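Local coordinates for protein fusolin (PDB 4OW5) that probably binds chitin through a copper-dependent lytic polysaccharide monooxygenase-like domain, enhances viral virulence and crystallizes in vivo into viral spindles, at residues Ile239-Glu242 with Asp243-Arg246; Phe336-Val339 with Glu340-Asp344. All blocks are in the same frame, centred on the assembly; numbering follows the deposited sequence.

Interaction 1: Ile239-Glu242 with Asp243-Arg246; sequences INEE and DKIR
Backbone bonds from Asp-243 and Lys-244 back to Asn-240 and Glu-241 define a short 3-10 turn in the extended chain that follows strand 223-234. Asp-243 N donates to Asn-240 O over 2.9 Å, and Lys-244 N donates to Glu-241 O over 3.1 Å; both are i to i+3 bonds.

The charged interaction links the turn to the residues after it. Glu-241 starts away from the following residues, but its chain bends about the CB-CG bond (chi2 -72°) and brings the carboxylate back to Arg-246. There Glu-241 OE1 offers its syn lone pair to Arg-246 NH2 at 3.2 Å, in the guanidinium plane, while Arg-246 NH1 adds a weak bond of 3.4 Å to the same oxygen. The carboxylate and guanidinium planes are turned 59° apart, which agrees with one oxygen, rather than two, serving both nitrogens. Lys-244 runs extended alongside Glu-241; its CD lies over one face of the Arg-246 guanidinium, toward the rim, and its NZ stays 4.2 Å from Glu-241 OE2, beyond salt-bridge range.

Apolar contact is slight: Ile-239 CD1 reaches Lys-244 CA at 4.0 Å, and Ile-239 also packs on Ala-36 of the second subunit. Asp-243 OD2 is hydrogen-bonded to Ser-114 of that subunit, so the turn belongs to the dimer interface. Within the turn, Asn-240 ND2 donates to Glu-242 OE2 over 2.7 Å, meeting the anti side of that oxygen.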
ATOM      1  N   ILE A 239     -12.545   7.931   8.920  1.00 15.82           N
ATOM      2  CA  ILE A 239     -13.743   7.724   8.145  1.00 14.15           C
ATOM      3  C   ILE A 239     -13.769   8.630   6.914  1.00 17.48           C
ATOM      4  O   ILE A 239     -13.300   9.753   6.954  1.00 14.89           O
ATOM      5  CB  ILE A 239     -15.023   7.904   9.026  1.00 16.70           C
ATOM      6  CG1 ILE A 239     -16.276   7.448   8.233  1.00 16.12           C
ATOM      7  CG2 ILE A 239     -15.165   9.351   9.575  1.00 19.72           C
ATOM      8  CD1 ILE A 239     -17.626   7.408   8.995  1.00 18.25           C
ATOM      9  N   ASN A 240     -14.276   8.089   5.807  1.00 14.46           N
ATOM     10  CA  ASN A 240     -14.528   8.830   4.583  1.00 13.35           C
ATOM     11  C   ASN A 240     -15.588   9.863   4.930  1.00 18.46           C
ATOM     12  O   ASN A 240     -16.682   9.495   5.355  1.00 17.41           O
ATOM     13  CB  ASN A 240     -15.010   7.858   3.492  1.00 11.78           C
ATOM     14  CG  ASN A 240     -15.227   8.456   2.123  1.00 21.23           C
ATOM     15  OD1 ASN A 240     -14.982   9.627   1.896  1.00 18.66           O
ATOM     16  ND2 ASN A 240     -15.775   7.687   1.181  1.00 16.71           N
ATOM     17  N   GLU A 241     -15.261  11.148   4.855  1.00 18.51           N
ATOM     18  CA  GLU A 241     -16.202  12.213   5.261  1.00 19.50           C
ATOM     19  C   GLU A 241     -17.586  12.118   4.623  1.00 22.11           C
ATOM     20  O   GLU A 241     -18.565  12.450   5.281  1.00 20.29           O
ATOM     21  CB  GLU A 241     -15.613  13.601   4.971  1.00 22.07           C
ATOM     22  CG  GLU A 241     -14.548  14.002   5.981  1.00 38.82           C
ATOM     23  CD  GLU A 241     -15.103  14.352   7.350  1.00 63.98           C
ATOM     24  OE1 GLU A 241     -16.053  15.167   7.419  1.00 57.18           O
ATOM     25  OE2 GLU A 241     -14.601  13.797   8.355  1.00 66.50           O
ATOM     26  N   GLU A 242     -17.707  11.599   3.407  1.00 18.79           N
ATOM     27  CA  GLU A 242     -19.047  11.493   2.801  1.00 17.91           C
ATOM     28  C   GLU A 242     -19.957  10.469   3.496  1.00 20.07           C
ATOM     29  O   GLU A 242     -21.167  10.529   3.304  1.00 19.04           O
ATOM     30  CB  GLU A 242     -18.972  11.176   1.310  1.00 19.16           C
ATOM     31  CG  GLU A 242     -18.320   9.845   0.986  1.00 25.15           C
ATOM     32  CD  GLU A 242     -18.144   9.586  -0.488  1.00 41.22           C
ATOM     33  OE1 GLU A 242     -19.052   9.929  -1.282  1.00 27.43           O
ATOM     34  OE2 GLU A 242     -17.113   8.972  -0.846  1.00 24.07           O
ATOM     35  N   ASP A 243     -19.390   9.554   4.310  1.00 16.52           N
ATOM     36  CA  ASP A 243     -20.169   8.576   5.082  1.00 15.71           C
ATOM     37  C   ASP A 243     -20.410   9.018   6.525  1.00 17.23           C
ATOM     38  O   ASP A 243     -21.096   8.315   7.255  1.00 16.60           O
ATOM     39  CB  ASP A 243     -19.401   7.254   5.136  1.00 17.02           C
ATOM     40  CG  ASP A 243     -19.254   6.584   3.813  1.00 23.32           C
ATOM     41  OD1 ASP A 243     -19.970   6.984   2.859  1.00 22.11           O
ATOM     42  OD2 ASP A 243     -18.497   5.597   3.742  1.00 22.82           O
ATOM     43  N   LYS A 244     -19.848  10.142   6.933  1.00 14.20           N
ATOM     44  CA  LYS A 244     -19.930  10.609   8.316  1.00 15.35           C
ATOM     45  C   LYS A 244     -21.266  11.269   8.684  1.00 19.42           C
ATOM     46  O   LYS A 244     -21.557  12.381   8.243  1.00 18.37           O
ATOM     47  CB  LYS A 244     -18.786  11.598   8.602  1.00 18.29           C
ATOM     48  CG  LYS A 244     -18.555  11.821  10.111  1.00 29.47           C
ATOM     49  CD  LYS A 244     -17.507  12.887  10.360  1.00 36.76           C
ATOM     50  CE  LYS A 244     -17.292  13.134  11.831  1.00 59.45           C
ATOM     51  NZ  LYS A 244     -16.481  14.358  12.083  1.00 77.06           N
ATOM     52  N   ILE A 245     -22.014  10.636   9.597  1.00 16.11           N
ATOM     53  CA  ILE A 245     -23.247  11.207  10.154  1.00 15.58           C
ATOM     54  C   ILE A 245     -22.830  12.065  11.357  1.00 21.51           C
ATOM     55  O   ILE A 245     -22.169  11.574  12.263  1.00 20.29           O
ATOM     56  CB  ILE A 245     -24.287  10.114  10.537  1.00 17.34           C
ATOM     57  CG1 ILE A 245     -24.616   9.235   9.326  1.00 18.54           C
ATOM     58  CG2 ILE A 245     -25.593  10.731  11.159  1.00 14.30           C
ATOM     59  CD1 ILE A 245     -25.382   7.953   9.665  1.00 27.90           C
ATOM     60  N   ARG A 246     -23.254  13.336  11.387  1.00 22.16           N
ATOM     61  CA  ARG A 246     -22.946  14.271  12.469  1.00 22.74           C
ATOM     62  C   ARG A 246     -24.110  14.336  13.458  1.00 25.14           C
ATOM     63  O   ARG A 246     -25.259  14.092  13.078  1.00 24.21           O
ATOM     64  CB  ARG A 246     -22.642  15.652  11.898  1.00 28.33           C
ATOM     65  CG  ARG A 246     -21.287  15.667  11.208  1.00 43.09           C
ATOM     66  CD  ARG A 246     -20.889  17.030  10.682  1.00 53.44           C
ATOM     67  NE  ARG A 246     -19.431  17.174  10.648  1.00 65.71           N
ATOM     68  CZ  ARG A 246     -18.620  16.647   9.730  1.00 80.33           C
ATOM     69  NH1 ARG A 246     -19.113  15.920   8.731  1.00 69.57           N
ATOM     70  NH2 ARG A 246     -17.311  16.847   9.800  1.00 68.33           N
TER

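Interaction 2: Phe336-Val339 with Glu340-Asp344; sequences FNYV and EWNDD
Glu-340 meets Asn-337 at the start of helix 338-352, where Asn-337 is the N-cap. Glu-340 N donates to Asn-337 OD1 at 3.2 Å, a nearly straight bond whose donor stands well above the amide plane. The Glu-340 carboxylate then stacks on the same amide, with planes 21° apart and Asn-337 ND2 3.5 Å from Glu-340 CD.

Trp-341 closes the first helical turn, its N donating to Asn-337 O over 3.1 Å. With CG anti to the backbone N (chi1 173°), its indole meets Phe-336 at the five-membered ring and Tyr-338 at the edge of the six-membered ring. Phe-336 CZ presses on Trp-341 CB at 3.3 Å, the ring planes inclined at 48°; Tyr-338 CE1 comes within 3.7 Å of Trp-341 CZ3. Neither pair is a stack, but the three rings form an aromatic cluster. Trp-341 also stacks with Tyr-345.

Asn-342 N donates to Tyr-338 O over 2.8 Å. Its side chain runs beside the tyrosine, amide and ring planes nearly parallel, and Asn-342 CB makes a CH-pi contact 4.2 Å from the Tyr-338 ring centroid. A water gives a hydrogen to Asn-342 OD1 and also bonds Tyr-338 OH, while Asn-342 ND2 binds Glu-328. Next along the chain, Asp-343 N continues the helical pattern to Val-339 O.

The chemistry thus implies two separate kinds of hold. The cap supplies an acceptor for one N-H at the helix start, whereas the cluster faces the second subunit: its two polar ring atoms, Tyr-338 OH and Trp-341 NE1, bond Arg-13 and Gln-188 of that subunit, while Phe-336 packs on its Val-16.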
ATOM      1  N   PHE A 336      -9.267  -3.805  27.576  1.00 21.52           N
ATOM      2  CA  PHE A 336      -8.528  -4.652  26.636  1.00 20.52           C
ATOM      3  C   PHE A 336      -7.057  -4.300  26.559  1.00 22.86           C
ATOM      4  O   PHE A 336      -6.712  -3.155  26.241  1.00 20.65           O
ATOM      5  CB  PHE A 336      -9.097  -4.585  25.211  1.00 21.59           C
ATOM      6  CG  PHE A 336      -8.637  -5.750  24.356  1.00 22.97           C
ATOM      7  CD1 PHE A 336      -9.043  -7.044  24.645  1.00 26.35           C
ATOM      8  CD2 PHE A 336      -7.873  -5.540  23.220  1.00 26.03           C
ATOM      9  CE1 PHE A 336      -8.696  -8.108  23.812  1.00 27.78           C
ATOM     10  CE2 PHE A 336      -7.519  -6.607  22.391  1.00 28.51           C
ATOM     11  CZ  PHE A 336      -7.969  -7.873  22.673  1.00 26.70           C
ATOM     12  N   ASN A 337      -6.197  -5.315  26.740  1.00 19.19           N
ATOM     13  CA  ASN A 337      -4.763  -5.155  26.559  1.00 20.29           C
ATOM     14  C   ASN A 337      -4.464  -5.503  25.109  1.00 23.56           C
ATOM     15  O   ASN A 337      -4.208  -6.666  24.781  1.00 21.14           O
ATOM     16  CB  ASN A 337      -3.964  -6.021  27.528  1.00 22.56           C
ATOM     17  CG  ASN A 337      -2.494  -5.643  27.556  1.00 45.62           C
ATOM     18  OD1 ASN A 337      -1.920  -5.177  26.555  1.00 29.63           O
ATOM     19  ND2 ASN A 337      -1.853  -5.803  28.714  1.00 41.21           N
ATOM     20  N   TYR A 338      -4.507  -4.487  24.252  1.00 22.58           N
ATOM     21  CA  TYR A 338      -4.235  -4.637  22.818  1.00 22.55           C
ATOM     22  C   TYR A 338      -2.808  -5.095  22.527  1.00 26.01           C
ATOM     23  O   TYR A 338      -2.600  -5.884  21.607  1.00 22.46           O
ATOM     24  CB  TYR A 338      -4.483  -3.314  22.104  1.00 25.28           C
ATOM     25  CG  TYR A 338      -4.336  -3.400  20.604  1.00 29.22           C
ATOM     26  CD1 TYR A 338      -5.304  -4.020  19.828  1.00 32.77           C
ATOM     27  CD2 TYR A 338      -3.179  -2.965  19.973  1.00 30.18           C
ATOM     28  CE1 TYR A 338      -5.170  -4.123  18.445  1.00 36.65           C
ATOM     29  CE2 TYR A 338      -3.034  -3.053  18.586  1.00 31.09           C
ATOM     30  CZ  TYR A 338      -4.036  -3.632  17.825  1.00 40.19           C
ATOM     31  OH  TYR A 338      -3.915  -3.793  16.461  1.00 48.95           O
ATOM     32  N   VAL A 339      -1.820  -4.571  23.271  1.00 26.20           N
ATOM     33  CA  VAL A 339      -0.410  -4.900  23.053  1.00 26.10           C
ATOM     34  C   VAL A 339      -0.215  -6.418  23.202  1.00 27.35           C
ATOM     35  O   VAL A 339       0.433  -7.027  22.346  1.00 26.01           O
ATOM     36  CB  VAL A 339       0.551  -4.087  23.976  1.00 30.85           C
ATOM     37  CG1 VAL A 339       1.997  -4.561  23.818  1.00 30.76           C
ATOM     38  CG2 VAL A 339       0.475  -2.599  23.649  1.00 32.07           C
ATOM     39  N   GLU A 340      -0.793  -7.023  24.256  1.00 23.35           N
ATOM     40  CA  GLU A 340      -0.672  -8.455  24.493  1.00 23.28           C
ATOM     41  C   GLU A 340      -1.431  -9.264  23.448  1.00 24.47           C
ATOM     42  O   GLU A 340      -0.907 -10.261  22.928  1.00 20.87           O
ATOM     43  CB  GLU A 340      -1.178  -8.838  25.888  1.00 25.30           C
ATOM     44  CG  GLU A 340      -0.143  -8.592  26.976  1.00 43.45           C
ATOM     45  CD  GLU A 340      -0.526  -9.052  28.370  1.00 69.40           C
ATOM     46  OE1 GLU A 340      -1.534  -9.786  28.514  1.00 60.71           O
ATOM     47  OE2 GLU A 340       0.210  -8.697  29.319  1.00 66.24           O
ATOM     48  N   TRP A 341      -2.666  -8.850  23.151  1.00 20.97           N
ATOM     49  CA  TRP A 341      -3.468  -9.575  22.177  1.00 20.38           C
ATOM     50  C   TRP A 341      -2.784  -9.554  20.814  1.00 19.02           C
ATOM     51  O   TRP A 341      -2.638 -10.588  20.199  1.00 15.37           O
ATOM     52  CB  TRP A 341      -4.880  -8.972  22.080  1.00 20.36           C
ATOM     53  CG  TRP A 341      -5.657  -9.585  20.965  1.00 22.27           C
ATOM     54  CD1 TRP A 341      -6.210 -10.835  20.941  1.00 25.62           C
ATOM     55  CD2 TRP A 341      -5.762  -9.074  19.635  1.00 21.88           C
ATOM     56  NE1 TRP A 341      -6.671 -11.121  19.675  1.00 24.85           N
ATOM     57  CE2 TRP A 341      -6.471 -10.026  18.874  1.00 25.70           C
ATOM     58  CE3 TRP A 341      -5.313  -7.905  19.010  1.00 23.26           C
ATOM     59  CZ2 TRP A 341      -6.728  -9.845  17.519  1.00 24.76           C
ATOM     60  CZ3 TRP A 341      -5.644  -7.692  17.687  1.00 24.97           C
ATOM     61  CH2 TRP A 341      -6.313  -8.673  16.948  1.00 25.42           C
ATOM     62  N   ASN A 342      -2.370  -8.380  20.354  1.00 18.16           N
ATOM     63  CA  ASN A 342      -1.781  -8.221  19.035  1.00 19.25           C
ATOM     64  C   ASN A 342      -0.451  -9.005  18.873  1.00 24.48           C
ATOM     65  O   ASN A 342      -0.116  -9.427  17.759  1.00 21.99           O
ATOM     66  CB  ASN A 342      -1.568  -6.749  18.735  1.00 19.00           C
ATOM     67  CG  ASN A 342      -1.224  -6.492  17.290  1.00 35.47           C
ATOM     68  OD1 ASN A 342      -1.857  -7.015  16.374  1.00 24.47           O
ATOM     69  ND2 ASN A 342      -0.170  -5.770  17.046  1.00 28.28           N
ATOM     70  N   ASP A 343       0.304  -9.168  19.960  1.00 20.86           N
ATOM     71  CA  ASP A 343       1.524  -9.967  19.919  1.00 21.08           C
ATOM     72  C   ASP A 343       1.185 -11.458  19.679  1.00 22.11           C
ATOM     73  O   ASP A 343       1.867 -12.145  18.904  1.00 21.75           O
ATOM     74  CB  ASP A 343       2.337  -9.795  21.205  1.00 24.30           C
ATOM     75  CG  ASP A 343       3.748 -10.248  20.967  1.00 39.74           C
ATOM     76  OD1 ASP A 343       4.505  -9.491  20.291  1.00 41.59           O
ATOM     77  OD2 ASP A 343       4.048 -11.428  21.283  1.00 39.07           O
ATOM     78  N   ASP A 344       0.116 -11.949  20.318  1.00 17.63           N
ATOM     79  CA  ASP A 344      -0.368 -13.328  20.112  1.00 16.73           C
ATOM     80  C   ASP A 344      -0.969 -13.465  18.714  1.00 17.76           C
ATOM     81  O   ASP A 344      -0.794 -14.496  18.062  1.00 15.31           O
ATOM     82  CB  ASP A 344      -1.409 -13.720  21.171  1.00 19.30           C
ATOM     83  CG  ASP A 344      -0.845 -14.033  22.559  1.00 32.83           C
ATOM     84  OD1 ASP A 344       0.379 -14.346  22.662  1.00 32.00           O
ATOM     85  OD2 ASP A 344      -1.624 -13.993  23.532  1.00 36.83           O
TER
HETATM   86  O   HOH W   1      -3.786  -6.233  14.699  1.00 40.28           O

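How the interactions relate
Interaction 1 and interaction 2 follow in series along the C-terminal part of the chain, with no direct touch: their centres lie 29 Å apart and their nearest atoms about 16 Å. Both are surface contacts, centred 32 and 35 Å from the centre of the chain, and both lie away from the metal-binding histidines, such as His-1 and His-144. What relates them is the second subunit. Both meet it through polar bonds and packing: residues 239-246 bond chiefly to helix 32-47 of the second subunit, while in residues 336-344 the packing is carried by aromatic rings. Two locally ordered elements thus meet the partner at separate points, consistent with a C-terminal region that extends across the dimer.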